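Local coordinates for putative phosphatase (Bacteroides thetaiotaomicron, PDB 3KYA), which is a putative phosphatase of unproven activity that binds zinc and joins an IPT/TIG domain to a probable six-bladed beta-propeller, at residues S73-E79 with T98-K103; M105-T109 with D434-R438; P177-I183 with F234-I240; L144-P148 with S190-N194. All blocks are in the same frame, centred on the assembly; numbering follows the deposited sequence. Where two conformers were deposited one is given.

Contact 1. Residues S73-E79 with T98-K103. With EDO (1,2-ethanediol), chain C; EDO (1,2-ethanediol), chain D.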
loop_
_atom_site.group_PDB
_atom_site.type_symbol
_atom_site.label_atom_id
_atom_site.label_comp_id
_atom_site.label_asym_id
_atom_site.label_seq_id
_atom_site.Cartn_x
_atom_site.Cartn_y
_atom_site.Cartn_z
ATOM N N SER A 73 -1.123 -2.739 -23.331
ATOM C CA SER A 73 -0.004 -3.591 -22.968
ATOM C C SER A 73 0.913 -3.775 -24.180
ATOM O O SER A 73 0.446 -3.958 -25.310
ATOM C CB SER A 73 -0.504 -4.965 -22.509
ATOM O OG SER A 73 -1.190 -4.868 -21.276
ATOM N N GLY A 74 2.226 -3.718 -23.952
ATOM C CA GLY A 74 3.191 -3.943 -25.012
ATOM C C GLY A 74 3.388 -2.813 -26.014
ATOM O O GLY A 74 3.822 -3.069 -27.128
ATOM N N ALA A 75 3.105 -1.571 -25.620
ATOM C CA ALA A 75 3.244 -0.417 -26.514
ATOM C C ALA A 75 4.678 0.138 -26.456
ATOM O O ALA A 75 4.882 1.342 -26.321
ATOM C CB ALA A 75 2.238 0.657 -26.143
ATOM N N PHE A 76 5.649 -0.750 -26.616
ATOM C CA PHE A 76 7.076 -0.426 -26.422
ATOM C C PHE A 76 7.591 0.823 -27.131
ATOM O O PHE A 76 8.270 1.632 -26.504
ATOM C CB PHE A 76 7.976 -1.609 -26.814
ATOM C CG PHE A 76 7.711 -2.852 -26.021
ATOM C CD1 PHE A 76 8.193 -2.978 -24.727
ATOM C CD2 PHE A 76 6.984 -3.898 -26.572
ATOM C CE1 PHE A 76 7.936 -4.123 -23.981
ATOM C CE2 PHE A 76 6.723 -5.052 -25.823
ATOM C CZ PHE A 76 7.204 -5.158 -24.537
ATOM N N SER A 77 7.280 0.983 -28.411
ATOM C CA SER A 77 7.841 2.109 -29.175
ATOM C C SER A 77 7.239 3.467 -28.772
ATOM O O SER A 77 7.881 4.516 -28.956
ATOM C CB SER A 77 7.697 1.881 -30.691
ATOM O OG SER A 77 6.395 2.208 -31.150
ATOM N N GLY A 78 6.018 3.457 -28.229
ATOM C CA GLY A 78 5.358 4.691 -27.802
ATOM C C GLY A 78 4.853 5.573 -28.929
ATOM O O GLY A 78 4.388 6.689 -28.683
ATOM N N GLU A 79 4.943 5.092 -30.164
ATOM C CA GLU A 79 4.459 5.855 -31.311
ATOM C C GLU A 79 2.941 5.951 -31.241
ATOM O O GLU A 79 2.263 4.938 -31.062
ATOM C CB GLU A 79 4.902 5.215 -32.629
ATOM C CG GLU A 79 6.408 5.228 -32.828
ATOM C CD GLU A 79 6.830 4.620 -34.144
ATOM O OE1 GLU A 79 5.970 4.026 -34.831
ATOM O OE2 GLU A 79 8.024 4.739 -34.491
ATOM N N THR A 98 7.362 10.420 -29.157
ATOM C CA THR A 98 6.860 9.133 -28.680
ATOM C C THR A 98 6.531 9.156 -27.196
ATOM O O THR A 98 7.160 9.867 -26.420
ATOM C CB THR A 98 7.877 8.001 -28.944
ATOM O OG1 THR A 98 9.137 8.330 -28.348
ATOM C CG2 THR A 98 8.073 7.796 -30.430
ATOM N N PHE A 99 5.503 8.393 -26.819
ATOM C CA PHE A 99 5.141 8.189 -25.423
ATOM C C PHE A 99 6.215 7.299 -24.810
ATOM O O PHE A 99 6.695 6.392 -25.471
ATOM C CB PHE A 99 3.770 7.507 -25.347
ATOM C CG PHE A 99 3.316 7.164 -23.955
ATOM C CD1 PHE A 99 2.775 8.132 -23.122
ATOM C CD2 PHE A 99 3.356 5.858 -23.509
ATOM C CE1 PHE A 99 2.328 7.810 -21.851
ATOM C CE2 PHE A 99 2.912 5.527 -22.247
ATOM C CZ PHE A 99 2.399 6.510 -21.410
ATOM N N SER A 100 6.606 7.552 -23.567
ATOM C CA SER A 100 7.632 6.734 -22.932
ATOM C C SER A 100 6.958 5.598 -22.155
ATOM O O SER A 100 6.461 5.792 -21.039
ATOM C CB SER A 100 8.531 7.578 -22.038
ATOM O OG SER A 100 9.545 6.761 -21.501
ATOM N N TYR A 101 6.925 4.422 -22.786
ATOM C CA TYR A 101 6.282 3.232 -22.230
ATOM C C TYR A 101 7.113 2.606 -21.118
ATOM O O TYR A 101 8.277 2.247 -21.332
ATOM C CB TYR A 101 6.021 2.214 -23.349
ATOM C CG TYR A 101 5.347 0.942 -22.879
ATOM C CD1 TYR A 101 3.963 0.903 -22.672
ATOM C CD2 TYR A 101 6.082 -0.217 -22.634
ATOM C CE1 TYR A 101 3.330 -0.248 -22.218
ATOM C CE2 TYR A 101 5.445 -1.389 -22.183
ATOM C CZ TYR A 101 4.073 -1.392 -21.977
ATOM O OH TYR A 101 3.431 -2.546 -21.542
ATOM N N GLU A 102 6.513 2.478 -19.935
ATOM C CA GLU A 102 7.178 1.897 -18.779
ATOM C C GLU A 102 6.814 0.405 -18.708
ATOM O O GLU A 102 5.646 0.041 -18.503
ATOM C CB GLU A 102 6.757 2.602 -17.495
ATOM C CG GLU A 102 7.151 4.080 -17.436
ATOM C CD GLU A 102 6.563 4.809 -16.229
ATOM O OE1 GLU A 102 5.569 4.316 -15.636
ATOM O OE2 GLU A 102 7.087 5.889 -15.893
ATOM N N LYS A 103 7.825 -0.441 -18.861
ATOM C CA LYS A 103 7.612 -1.884 -18.892
ATOM C C LYS A 103 7.215 -2.429 -17.530
ATOM O O LYS A 103 7.654 -1.919 -16.496
ATOM C CB LYS A 103 8.866 -2.601 -19.401
ATOM C CG LYS A 103 9.222 -2.235 -20.836
ATOM C CD LYS A 103 10.330 -3.117 -21.400
ATOM C CE LYS A 103 11.674 -2.829 -20.779
ATOM N NZ LYS A 103 12.153 -1.458 -21.126
HETATM C C1 EDO C . 2.428 -5.289 -19.427
HETATM O O1 EDO C . 2.202 -5.714 -20.777
HETATM C C2 EDO C . 1.302 -5.761 -18.523
HETATM O O2 EDO C . 0.104 -5.040 -18.827
HETATM C C1 EDO D . -4.436 -3.233 -21.843
HETATM O O1 EDO D . -3.973 -3.464 -23.183
HETATM C C2 EDO D . -5.016 -1.837 -21.669
HETATM O O2 EDO D . -6.149 -1.659 -22.518
HETATM O O HOH W 1 8.475 4.093 -25.388
#

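Contact 2. Residues M105-T109 with D434-R438. With EDO (1,2-ethanediol), chain C.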
loop_
_atom_site.group_PDB
_atom_site.type_symbol
_atom_site.label_atom_id
_atom_site.label_comp_id
_atom_site.label_asym_id
_atom_site.label_seq_id
_atom_site.Cartn_x
_atom_site.Cartn_y
_atom_site.Cartn_z
HETATM N N MSE A 105 6.326 -6.189 -15.090
HETATM C CA MSE A 105 6.477 -7.621 -14.910
HETATM C C MSE A 105 5.241 -8.297 -15.528
HETATM O O MSE A 105 4.112 -7.764 -15.460
HETATM C CB MSE A 105 6.591 -7.971 -13.425
HETATM C CG MSE A 105 7.819 -7.400 -12.742
HETATM SE SE MSE A 105 9.414 -8.395 -13.193
HETATM C CE MSE A 105 9.412 -9.757 -11.812
ATOM N N VAL A 106 5.453 -9.454 -16.146
ATOM C CA VAL A 106 4.371 -10.213 -16.755
ATOM C C VAL A 106 4.541 -11.711 -16.488
ATOM O O VAL A 106 5.658 -12.187 -16.288
ATOM C CB VAL A 106 4.270 -9.972 -18.285
ATOM C CG1 VAL A 106 3.864 -8.514 -18.578
ATOM C CG2 VAL A 106 5.585 -10.347 -19.023
ATOM N N VAL A 107 3.431 -12.447 -16.483
ATOM C CA VAL A 107 3.493 -13.899 -16.314
ATOM C C VAL A 107 3.695 -14.517 -17.704
ATOM O O VAL A 107 3.117 -14.053 -18.679
ATOM C CB VAL A 107 2.232 -14.465 -15.652
ATOM C CG1 VAL A 107 2.341 -15.991 -15.469
ATOM C CG2 VAL A 107 1.989 -13.785 -14.297
ATOM N N GLY A 108 4.549 -15.531 -17.777
ATOM C CA GLY A 108 4.819 -16.274 -19.019
ATOM C C GLY A 108 4.775 -17.765 -18.748
ATOM O O GLY A 108 4.619 -18.182 -17.595
ATOM N N THR A 109 4.920 -18.569 -19.799
ATOM C CA THR A 109 4.938 -20.026 -19.655
ATOM C C THR A 109 6.246 -20.533 -20.243
ATOM O O THR A 109 6.495 -20.364 -21.437
ATOM C CB THR A 109 3.722 -20.685 -20.324
ATOM O OG1 THR A 109 2.512 -20.154 -19.747
ATOM C CG2 THR A 109 3.741 -22.233 -20.138
ATOM N N ASP A 434 -1.388 -15.893 -19.688
ATOM C CA ASP A 434 -0.149 -15.179 -19.469
ATOM C C ASP A 434 -0.443 -13.680 -19.562
ATOM O O ASP A 434 -1.515 -13.284 -20.048
ATOM C CB ASP A 434 0.900 -15.616 -20.506
ATOM C CG ASP A 434 1.508 -16.991 -20.184
ATOM O OD1 ASP A 434 1.556 -17.366 -19.001
ATOM O OD2 ASP A 434 1.951 -17.685 -21.115
ATOM N N GLY A 435 0.500 -12.854 -19.109
ATOM C CA GLY A 435 0.363 -11.397 -19.209
ATOM C C GLY A 435 0.307 -10.622 -17.899
ATOM O O GLY A 435 0.917 -10.998 -16.888
ATOM N N ASP A 436 -0.448 -9.526 -17.931
ATOM C CA ASP A 436 -0.533 -8.590 -16.818
ATOM C C ASP A 436 -0.815 -9.310 -15.505
ATOM O O ASP A 436 -1.758 -10.095 -15.416
ATOM C CB ASP A 436 -1.580 -7.504 -17.121
ATOM C CG ASP A 436 -1.603 -6.415 -16.075
ATOM O OD1 ASP A 436 -2.079 -6.677 -14.956
ATOM O OD2 ASP A 436 -1.187 -5.284 -16.386
ATOM N N LEU A 437 0.012 -9.028 -14.500
ATOM C CA LEU A 437 -0.043 -9.720 -13.197
ATOM C C LEU A 437 -1.427 -9.846 -12.524
ATOM O O LEU A 437 -1.746 -10.929 -12.008
ATOM C CB LEU A 437 0.929 -9.080 -12.189
ATOM C CG LEU A 437 2.430 -9.018 -12.515
ATOM C CD1 LEU A 437 3.232 -8.681 -11.269
ATOM C CD2 LEU A 437 2.971 -10.321 -13.126
ATOM N N ARG A 438 -2.233 -8.772 -12.529
ATOM C CA ARG A 438 -3.540 -8.840 -11.850
ATOM C C ARG A 438 -4.752 -8.579 -12.751
ATOM O O ARG A 438 -5.882 -8.832 -12.339
ATOM C CB ARG A 438 -3.542 -7.912 -10.627
ATOM C CG ARG A 438 -2.478 -8.269 -9.578
ATOM C CD ARG A 438 -2.820 -9.495 -8.721
ATOM N NE ARG A 438 -3.841 -9.170 -7.724
ATOM C CZ ARG A 438 -5.095 -9.601 -7.748
ATOM N NH1 ARG A 438 -5.510 -10.430 -8.692
ATOM N NH2 ARG A 438 -5.927 -9.217 -6.801
HETATM C C1 EDO C . 2.428 -5.289 -19.427
HETATM O O1 EDO C . 2.202 -5.714 -20.777
HETATM C C2 EDO C . 1.302 -5.761 -18.523
HETATM O O2 EDO C . 0.104 -5.040 -18.827
HETATM O O HOH W 2 1.686 -6.661 -15.069
#

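Contact 3. Residues P177-I183 with F234-I240. With EDO (1,2-ethanediol), chain M.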
loop_
_atom_site.group_PDB
_atom_site.type_symbol
_atom_site.label_atom_id
_atom_site.label_comp_id
_atom_site.label_asym_id
_atom_site.label_seq_id
_atom_site.Cartn_x
_atom_site.Cartn_y
_atom_site.Cartn_z
ATOM N N PRO A 177 17.799 -36.713 -14.104
ATOM C CA PRO A 177 19.107 -37.284 -13.740
ATOM C C PRO A 177 19.160 -38.058 -12.415
ATOM O O PRO A 177 20.048 -38.903 -12.238
ATOM C CB PRO A 177 20.002 -36.043 -13.644
ATOM C CG PRO A 177 19.054 -34.940 -13.230
ATOM C CD PRO A 177 17.757 -35.248 -13.915
ATOM N N LEU A 178 18.242 -37.765 -11.504
ATOM C CA LEU A 178 18.235 -38.362 -10.176
ATOM C C LEU A 178 17.050 -39.298 -9.973
ATOM O O LEU A 178 15.934 -38.859 -9.681
ATOM C CB LEU A 178 18.229 -37.240 -9.134
ATOM C CG LEU A 178 19.500 -36.386 -9.090
ATOM C CD1 LEU A 178 19.253 -35.009 -8.477
ATOM C CD2 LEU A 178 20.608 -37.159 -8.344
ATOM N N ASN A 179 17.293 -40.595 -10.133
ATOM C CA ASN A 179 16.231 -41.581 -9.943
ATOM C C ASN A 179 16.132 -42.101 -8.507
ATOM O O ASN A 179 15.221 -42.866 -8.200
ATOM C CB ASN A 179 16.369 -42.715 -10.959
ATOM C CG ASN A 179 16.032 -42.253 -12.352
ATOM O OD1 ASN A 179 14.870 -41.969 -12.661
ATOM N ND2 ASN A 179 17.047 -42.132 -13.198
ATOM N N ILE A 180 17.060 -41.669 -7.650
ATOM C CA ILE A 180 17.075 -41.966 -6.210
ATOM C C ILE A 180 16.469 -43.329 -5.845
ATOM O O ILE A 180 15.631 -43.442 -4.940
ATOM C CB ILE A 180 16.394 -40.800 -5.404
ATOM C CG1 ILE A 180 15.045 -40.418 -6.000
ATOM C CG2 ILE A 180 17.273 -39.569 -5.408
ATOM C CD1 ILE A 180 14.263 -39.391 -5.150
ATOM N N ASN A 181 16.938 -44.366 -6.535
ATOM C CA ASN A 181 16.404 -45.720 -6.362
ATOM C C ASN A 181 16.394 -46.257 -4.929
ATOM O O ASN A 181 15.513 -47.044 -4.582
ATOM C CB ASN A 181 17.123 -46.697 -7.304
ATOM C CG ASN A 181 16.737 -46.484 -8.762
ATOM O OD1 ASN A 181 15.573 -46.213 -9.077
ATOM N ND2 ASN A 181 17.700 -46.621 -9.656
ATOM N N THR A 182 17.343 -45.838 -4.098
ATOM C CA THR A 182 17.409 -46.346 -2.729
ATOM C C THR A 182 16.411 -45.653 -1.785
ATOM O O THR A 182 16.204 -46.131 -0.680
ATOM C CB THR A 182 18.841 -46.264 -2.125
ATOM O OG1 THR A 182 19.239 -44.898 -1.982
ATOM C CG2 THR A 182 19.843 -47.007 -3.002
ATOM N N ILE A 183 15.808 -44.536 -2.205
ATOM C CA ILE A 183 14.803 -43.848 -1.361
ATOM C C ILE A 183 13.531 -44.703 -1.348
ATOM O O ILE A 183 13.091 -45.197 -2.391
ATOM C CB ILE A 183 14.576 -42.379 -1.811
ATOM C CG1 ILE A 183 15.856 -41.580 -1.539
ATOM C CG2 ILE A 183 13.402 -41.736 -1.073
ATOM C CD1 ILE A 183 15.758 -40.079 -1.829
ATOM N N PHE A 234 24.778 -33.808 -10.443
ATOM C CA PHE A 234 24.101 -34.630 -9.440
ATOM C C PHE A 234 23.295 -35.645 -10.256
ATOM O O PHE A 234 22.339 -35.255 -10.946
ATOM C CB PHE A 234 23.137 -33.855 -8.539
ATOM C CG PHE A 234 23.792 -32.865 -7.612
ATOM C CD1 PHE A 234 24.322 -33.272 -6.388
ATOM C CD2 PHE A 234 23.853 -31.519 -7.953
ATOM C CE1 PHE A 234 24.928 -32.355 -5.531
ATOM C CE2 PHE A 234 24.437 -30.597 -7.099
ATOM C CZ PHE A 234 24.980 -31.019 -5.879
ATOM N N ASP A 235 23.675 -36.922 -10.220
ATOM C CA ASP A 235 22.930 -37.944 -10.967
ATOM C C ASP A 235 23.019 -39.337 -10.312
ATOM O O ASP A 235 23.372 -39.452 -9.144
ATOM C CB ASP A 235 23.336 -37.944 -12.462
ATOM C CG ASP A 235 24.802 -38.292 -12.698
ATOM O OD1 ASP A 235 25.428 -38.984 -11.862
ATOM O OD2 ASP A 235 25.318 -37.902 -13.771
ATOM N N ASP A 236 22.698 -40.391 -11.054
ATOM C CA ASP A 236 22.686 -41.736 -10.470
ATOM C C ASP A 236 24.093 -42.280 -10.136
ATOM O O ASP A 236 24.213 -43.332 -9.517
ATOM C CB ASP A 236 21.856 -42.700 -11.341
ATOM C CG ASP A 236 20.353 -42.371 -11.315
ATOM O OD1 ASP A 236 19.848 -41.832 -10.307
ATOM O OD2 ASP A 236 19.661 -42.658 -12.309
ATOM N N ARG A 237 25.144 -41.553 -10.499
ATOM C CA ARG A 237 26.498 -41.945 -10.109
ATOM C C ARG A 237 26.839 -41.362 -8.743
ATOM O O ARG A 237 27.811 -41.773 -8.120
ATOM C CB ARG A 237 27.527 -41.433 -11.107
ATOM C CG ARG A 237 27.424 -42.027 -12.502
ATOM C CD ARG A 237 28.343 -41.281 -13.438
ATOM N NE ARG A 237 27.901 -39.902 -13.599
ATOM C CZ ARG A 237 28.600 -38.941 -14.196
ATOM N NH1 ARG A 237 29.795 -39.191 -14.696
ATOM N NH2 ARG A 237 28.096 -37.715 -14.286
ATOM N N SER A 238 26.050 -40.383 -8.302
ATOM C CA SER A 238 26.293 -39.684 -7.042
ATOM C C SER A 238 26.103 -40.550 -5.808
ATOM O O SER A 238 25.137 -41.309 -5.717
ATOM C CB SER A 238 25.370 -38.462 -6.911
ATOM O OG SER A 238 25.678 -37.485 -7.890
ATOM N N ASP A 239 27.037 -40.421 -4.869
ATOM C CA ASP A 239 26.949 -41.097 -3.593
ATOM C C ASP A 239 25.741 -40.523 -2.834
ATOM O O ASP A 239 25.554 -39.310 -2.809
ATOM C CB ASP A 239 28.213 -40.861 -2.771
ATOM C CG ASP A 239 28.179 -41.588 -1.419
ATOM O OD1 ASP A 239 28.281 -42.833 -1.410
ATOM O OD2 ASP A 239 28.059 -40.907 -0.367
ATOM N N ILE A 240 24.919 -41.392 -2.245
ATOM C CA ILE A 240 23.743 -40.966 -1.475
ATOM C C ILE A 240 23.757 -41.658 -0.104
ATOM O O ILE A 240 23.973 -42.868 -0.023
ATOM C CB ILE A 240 22.417 -41.228 -2.246
ATOM C CG1 ILE A 240 21.200 -40.866 -1.387
ATOM C CG2 ILE A 240 22.307 -42.681 -2.707
ATOM C CD1 ILE A 240 19.897 -40.827 -2.166
HETATM C C1 EDO M . 20.779 -40.302 -6.814
HETATM O O1 EDO M . 19.787 -40.630 -7.807
HETATM C C2 EDO M . 21.764 -41.449 -6.586
HETATM O O2 EDO M . 21.024 -42.660 -6.351
HETATM O O HOH W 3 21.329 -40.339 -14.148
HETATM O O HOH W 4 19.335 -44.033 -8.301
#

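Contact 4. Residues L144-P148 with S190-N194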
loop_
_atom_site.group_PDB
_atom_site.type_symbol
_atom_site.label_atom_id
_atom_site.label_comp_id
_atom_site.label_asym_id
_atom_site.label_seq_id
_atom_site.Cartn_x
_atom_site.Cartn_y
_atom_site.Cartn_z
ATOM N N LEU A 144 10.772 -26.177 -5.975
ATOM C CA LEU A 144 11.865 -25.772 -6.845
ATOM C C LEU A 144 13.126 -25.344 -6.098
ATOM O O LEU A 144 13.049 -24.793 -4.997
ATOM C CB LEU A 144 11.386 -24.598 -7.710
ATOM C CG LEU A 144 10.262 -24.831 -8.720
ATOM C CD1 LEU A 144 9.812 -23.487 -9.337
ATOM C CD2 LEU A 144 10.671 -25.819 -9.830
ATOM N N ALA A 145 14.294 -25.572 -6.709
ATOM C CA ALA A 145 15.567 -25.112 -6.134
ATOM C C ALA A 145 16.667 -25.001 -7.177
ATOM O O ALA A 145 16.879 -25.936 -7.954
ATOM C CB ALA A 145 16.030 -26.043 -4.983
ATOM N N PHE A 146 17.332 -23.851 -7.229
ATOM C CA PHE A 146 18.482 -23.672 -8.113
ATOM C C PHE A 146 19.744 -24.329 -7.562
ATOM O O PHE A 146 19.951 -24.363 -6.355
ATOM C CB PHE A 146 18.898 -22.197 -8.253
ATOM C CG PHE A 146 17.943 -21.324 -9.025
ATOM C CD1 PHE A 146 17.749 -21.518 -10.385
ATOM C CD2 PHE A 146 17.295 -20.267 -8.402
ATOM C CE1 PHE A 146 16.894 -20.688 -11.106
ATOM C CE2 PHE A 146 16.432 -19.445 -9.116
ATOM C CZ PHE A 146 16.234 -19.657 -10.460
ATOM N N ASP A 147 20.621 -24.787 -8.457
ATOM C CA ASP A 147 21.959 -25.191 -8.058
ATOM C C ASP A 147 22.667 -23.872 -7.681
ATOM O O ASP A 147 22.799 -22.998 -8.532
ATOM C CB ASP A 147 22.670 -25.883 -9.219
ATOM C CG ASP A 147 24.096 -26.333 -8.886
ATOM O OD1 ASP A 147 24.697 -25.841 -7.913
ATOM O OD2 ASP A 147 24.640 -27.184 -9.645
ATOM N N PRO A 148 23.100 -23.708 -6.407
ATOM C CA PRO A 148 23.749 -22.436 -6.040
ATOM C C PRO A 148 24.980 -22.093 -6.876
ATOM O O PRO A 148 25.322 -20.920 -6.971
ATOM C CB PRO A 148 24.120 -22.631 -4.557
ATOM C CG PRO A 148 23.213 -23.715 -4.066
ATOM C CD PRO A 148 22.999 -24.620 -5.251
ATOM N N SER A 190 11.551 -31.684 -0.397
ATOM C CA SER A 190 12.371 -30.476 -0.514
ATOM C C SER A 190 13.796 -30.751 -0.916
ATOM O O SER A 190 14.325 -31.852 -0.718
ATOM C CB SER A 190 12.399 -29.670 0.799
ATOM O OG SER A 190 13.083 -30.351 1.840
ATOM N N ILE A 191 14.389 -29.710 -1.487
ATOM C CA ILE A 191 15.775 -29.708 -1.910
ATOM C C ILE A 191 16.480 -28.507 -1.288
ATOM O O ILE A 191 15.976 -27.372 -1.365
ATOM C CB ILE A 191 15.902 -29.626 -3.451
ATOM C CG1 ILE A 191 15.438 -30.922 -4.109
ATOM C CG2 ILE A 191 17.358 -29.335 -3.848
ATOM C CD1 ILE A 191 15.335 -30.842 -5.658
ATOM N N ALA A 192 17.627 -28.763 -0.662
ATOM C CA ALA A 192 18.486 -27.721 -0.109
ATOM C C ALA A 192 19.937 -28.093 -0.424
ATOM O O ALA A 192 20.203 -29.180 -0.959
ATOM C CB ALA A 192 18.268 -27.543 1.414
ATOM N N PHE A 193 20.857 -27.178 -0.142
ATOM C CA PHE A 193 22.292 -27.382 -0.379
ATOM C C PHE A 193 23.098 -26.912 0.832
ATOM O O PHE A 193 22.735 -25.915 1.466
ATOM C CB PHE A 193 22.758 -26.624 -1.633
ATOM C CG PHE A 193 22.120 -27.106 -2.915
ATOM C CD1 PHE A 193 20.925 -26.569 -3.356
ATOM C CD2 PHE A 193 22.727 -28.080 -3.697
ATOM C CE1 PHE A 193 20.327 -27.015 -4.533
ATOM C CE2 PHE A 193 22.130 -28.529 -4.880
ATOM C CZ PHE A 193 20.924 -27.991 -5.291
ATOM N N ASN A 194 24.200 -27.597 1.156
ATOM C CA ASN A 194 25.030 -27.154 2.280
ATOM C C ASN A 194 25.788 -25.864 1.978
ATOM O O ASN A 194 26.101 -25.567 0.815
ATOM C CB ASN A 194 26.064 -28.223 2.685
ATOM C CG ASN A 194 27.154 -28.408 1.635
ATOM O OD1 ASN A 194 26.895 -28.897 0.546
ATOM N ND2 ASN A 194 28.383 -28.041 1.980
#

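Contact 1. Residues S73-E79 with T98-K103
Thr-98 presses its CB against Ser-77 O (3.5 Å) where the last strand of the immunoglobulin-like IPT/TIG domain runs beside the loop that precedes strand 80-84. Next along the chain, Phe-99 gives its backbone N to Gly-78 O, a bond of 2.8 Å. Gly-78 is packed so tightly that any CB would clash with Phe-99 O; its CA instead lends a C-H to that oxygen. A water spans the wider gap that follows, donating to Phe-76 O and Phe-99 O and accepting from Tyr-101 N.

Tyr-101 then reaches to the loop, its CG anti to the backbone N (chi1 -180°). The backbone N atoms of Ala-75 and Phe-76 lie over one ring face, toward its rim, while an edge points at the face of Phe-76 in a T-shaped pair with centroids 5.5 Å apart. Its OH accepts from Gly-74 N at 2.9 Å and is also hydrogen-bonded to Glu-474, near the C-terminal end. A leucine in its place would probably leave Gly-74 N and Glu-474 without their shared hydroxyl and the Phe-76 ring without its edge-on neighbour. Lys-103 finishes the segment with its aliphatic chain, CD meeting the edge of the Phe-76 ring at CE1 (3.7 Å).

Contact 2. Residues M105-T109 with D434-R438
With CG beside its own backbone N (chi1 -77°), Asp-434 reaches across to Thr-109, whose OG1 is likewise turned beside its N (chi1 -58°); the hydroxyl donates to the syn lone pair of Asp-434 OD2 at 2.9 Å. The other oxygen, OD1, forms a salt bridge with Arg-469, so the two oxygens are held by residues of two adjacent strands, 105-110 and 467-473. Strand 105-110 pairs with strand 467-473, consistent with the Velcro closure of a beta-propeller; the short strand 435-436 borders its other edge.

Val-107 and Gly-435 form a hydrogen-bonded antiparallel pair, Val-107 N to Gly-435 O being nearly straight (175°) and Gly-435 N to Val-107 O returning at 2.9 Å. The backbone angles of Gly-435 would jam a CB against the preceding carbonyl oxygen. Beyond it, Leu-437 turns back over the strand, its CD2 against Val-107 CG2 (3.8 Å) and its CG over Met-105 O; Met-105 is selenomethionine. A water donates to that same carbonyl oxygen and accepts from Leu-437 N. Asp-436 curls into an Asx turn through OD1, and its OD2 accepts from O2 of an ethanediol molecule at 2.8 Å.

Contact 3. Residues P177-I183 with F234-I240
Asp-236 receives two hydrogen bonds from Asn-179, one on each carboxylate oxygen. Its OD1 takes the backbone N of Asn-179 at 2.8 Å and its OD2 takes the side-chain ND2 at 2.8 Å, each through the syn lone pair. The second bond is almost straight and lies in the amide plane, although amide and carboxylate planes are turned 40° from one another. OD1 carries more: a water donates to it, and so does O1 of an ethanediol molecule, which itself accepts from Ile-180 N at 2.9 Å.

Farther back, Leu-178 runs alongside Phe-234, both side chains heading one way, and its CD2 rests on Asp-235 CA (3.6 Å). Pro-177 CB sits against Phe-234 O, while Pro-177 O receives a C-H contact from Asp-235 CA. These residues bridge two neighbouring blades of the beta-propeller, joining the end of strand 173-178 to the loop that leads into strand 240-246.

Asp-235 shapes that loop. Its CG stands between its N and carbonyl carbon (chi1 63°), where OD1 accepts from Arg-237 N in an Asx turn and the carboxylate is gripped side-on by Arg-237 NE and NH2; Asn-229 also donates to OD1, and Arg-237 NH2 also bridges to Asp-231. With an alanine here Arg-237 would probably keep only Asp-231 of these two carboxylates, and Asn-229 and the turn's Arg-237 N would lose their acceptor. At the far end Ile-240 and Thr-182 run antiparallel, CG2 to OG1 at 3.9 Å, and the Ile-183 side chain lies crosswise, CG1 4.2 Å from Ile-240 CD1.

Contact 4. Residues L144-P148 with S190-N194
Ala-145 and Ile-191 face each other where strands 144-147 and 190-193 run in roughly the same direction, 25° apart, with their axes 6.9 Å from one another at closest approach. No hydrogen bond joins the two segments: they are edge strands of separate antiparallel sheets, packed mainly through side chains, as the inner strands of adjacent blades are in a beta-propeller. The gap is narrow at the start, 6.2 Å between the CA atoms of Ala-145 and Ile-191, and widens toward Pro-148.

The small Ala-145 suits the narrow end; its CB touches the CG2 branch of Ile-191 at 3.7 Å. Where the strands part, Phe-193 fills the space. Its CG is turned beside its backbone N (chi1 -64°), which points the ring across at Pro-148 and the Phe-146 carbonyl. Pro-148 CD sits over the ring face, 3.5 Å from the centroid of Phe-193 and only 14° off the normal, a well-centred CH-pi contact. Ala-145 CB approaches the same ring at its edge, so face and edge are both engaged. Phe-146 O lies 3.2 Å from Phe-193 CE1.

Around this seam, Ile-191 reaches Tyr-155 and Cys-157 of strand 153-159, while Asp-147 pairs its backbone with that of His-153, a zinc ligand together with Asp-168, and its carboxylate forms a salt bridge with Arg-228. Met-207 of strand 206-211 packs on Ile-191 and Phe-193. Leu-144 and Phe-146 turn away to Val-450 of strand 446-452, so strand 141-147 sits between the inner strands of two other blades.

From the N terminus, contact 1 closes first, a short loop within the IPT/TIG domain that ends just as the chain passes into the propeller. Contact 2 opens at once and closes only some 325 residues later, adding strand 435-436 to the outer edge of strand 105-110, which pairs with 467-473 of the last blade and so probably closes the ring; one ethanediol touches contacts 1 and 2. Contacts 3 and 4 fall within that span. Their segments alternate, 144-148 then 177-183, 190-194 then 234-240, so the two cross while joining the same two neighbouring blades, contact 4 at the inner strands and contact 3 farther out. They meet where Phe-234 packs on Phe-193, with centres about 15 Å apart.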